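Local coordinates for protein cyanuric acid amidohydrolase (Azorhizobium caulinodans, PDB 4NQ3) that hydrolyses cyanuric acid, opening its s-triazine ring to give carboxybiuret, a step in the breakdown of atrazine and melamine, at residues Val211-Ala214 with Asp215-Leu218. Numbering follows the deposited sequence.
Sequences VICA and DYGL
Asp215 N donates to Val211 O (2.9 Å, N-H...O angle 167°), a nearly straight bond that closes one bend of the chain; a second bend, the type I turn from Asp215 to Leu218, follows at once and is joined by Leu218 N to Asp215 O at 3.0 Å. Cys213, with positive phi and psi, carries the chain round the first bend. The ring of Tyr216 swings back alongside the Cys213 backbone: CG stands anti to its own carbonyl carbon (chi1 -67°), and CZ comes to 3.6 Å from Cys213 CA. Ala214 N lies over one ring face, offset toward the rim, while the CB of the short Cys213 side chain sits 3.4 Å from Tyr216 OH. Arg290 makes a cation-pi contact with this ring, and His338 also meets it. A serine at Tyr216 would probably leave the Cys213 backbone without this neighbour and Arg290 without its aromatic partner. Asp215 has a carboxylate short enough to reach forward along the chain, where OD1 appears to accept from Gly217 N at 3.0 Å, though that nitrogen is less surely placed. This is consistent with an Asx turn opening a type I beta turn, in a surface loop between helix 180-199 and strand 223-227, with the Tyr216 side chain about 5 Å from that of magnesium ligand Glu287.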
loop_
_atom_site.group_PDB
_atom_site.type_symbol
_atom_site.label_atom_id
_atom_site.label_comp_id
_atom_site.label_asym_id
_atom_site.label_seq_id
_atom_site.Cartn_x
_atom_site.Cartn_y
_atom_site.Cartn_z
ATOM N N VAL A 211 -18.822 -26.665 -2.662
ATOM C CA VAL A 211 -17.726 -27.019 -1.762
ATOM C C VAL A 211 -16.463 -26.132 -1.902
ATOM O O VAL A 211 -15.797 -25.816 -0.914
ATOM C CB VAL A 211 -17.324 -28.494 -2.002
ATOM C CG1 VAL A 211 -15.870 -28.741 -1.650
ATOM C CG2 VAL A 211 -18.254 -29.439 -1.271
ATOM N N ILE A 212 -16.143 -25.742 -3.133
ATOM C CA ILE A 212 -14.904 -25.026 -3.430
ATOM C C ILE A 212 -14.762 -23.698 -2.698
ATOM O O ILE A 212 -15.579 -22.776 -2.866
ATOM C CB ILE A 212 -14.784 -24.767 -4.954
ATOM C CG1 ILE A 212 -14.835 -26.109 -5.703
ATOM C CG2 ILE A 212 -13.516 -23.977 -5.257
ATOM C CD1 ILE A 212 -14.928 -25.996 -7.189
ATOM N N CYS A 213 -13.673 -23.584 -1.942
ATOM C CA CYS A 213 -13.432 -22.420 -1.077
ATOM C C CYS A 213 -14.590 -22.208 -0.119
ATOM O O CYS A 213 -15.002 -21.077 0.126
ATOM C CB CYS A 213 -13.217 -21.153 -1.896
ATOM S SG CYS A 213 -11.656 -21.158 -2.768
ATOM N N ALA A 214 -15.116 -23.313 0.398
ATOM C CA ALA A 214 -16.204 -23.297 1.362
ATOM C C ALA A 214 -15.918 -24.344 2.437
ATOM O O ALA A 214 -15.897 -24.024 3.619
ATOM C CB ALA A 214 -17.524 -23.554 0.677
ATOM N N ASP A 215 -15.689 -25.591 2.025
ATOM C CA ASP A 215 -15.314 -26.659 2.958
ATOM C C ASP A 215 -13.796 -26.802 3.066
ATOM O O ASP A 215 -13.195 -27.657 2.403
ATOM C CB ASP A 215 -15.932 -28.001 2.542
ATOM C CG ASP A 215 -15.782 -29.089 3.620
ATOM O OD1 ASP A 215 -15.146 -28.828 4.672
ATOM O OD2 ASP A 215 -16.298 -30.216 3.410
ATOM N N TYR A 216 -13.166 -25.981 3.899
ATOM C CA TYR A 216 -11.714 -26.029 3.977
ATOM C C TYR A 216 -11.269 -27.254 4.783
ATOM O O TYR A 216 -10.100 -27.392 5.143
ATOM C CB TYR A 216 -11.157 -24.720 4.551
ATOM C CG TYR A 216 -11.372 -23.526 3.626
ATOM C CD1 TYR A 216 -10.697 -23.416 2.406
ATOM C CD2 TYR A 216 -12.262 -22.510 3.971
ATOM C CE1 TYR A 216 -10.907 -22.309 1.553
ATOM C CE2 TYR A 216 -12.481 -21.404 3.136
ATOM C CZ TYR A 216 -11.806 -21.305 1.932
ATOM O OH TYR A 216 -12.044 -20.200 1.130
ATOM N N GLY A 217 -12.202 -28.175 5.010
ATOM C CA GLY A 217 -11.871 -29.462 5.602
ATOM C C GLY A 217 -11.376 -30.428 4.547
ATOM O O GLY A 217 -10.635 -31.358 4.845
ATOM N N LEU A 218 -11.762 -30.180 3.297
ATOM C CA LEU A 218 -11.208 -30.884 2.151
ATOM C C LEU A 218 -9.914 -30.203 1.748
ATOM O O LEU A 218 -9.933 -29.036 1.358
ATOM C CB LEU A 218 -12.179 -30.849 0.979
ATOM C CG LEU A 218 -13.604 -31.290 1.272
ATOM C CD1 LEU A 218 -14.466 -30.935 0.099
ATOM C CD2 LEU A 218 -13.653 -32.774 1.560
#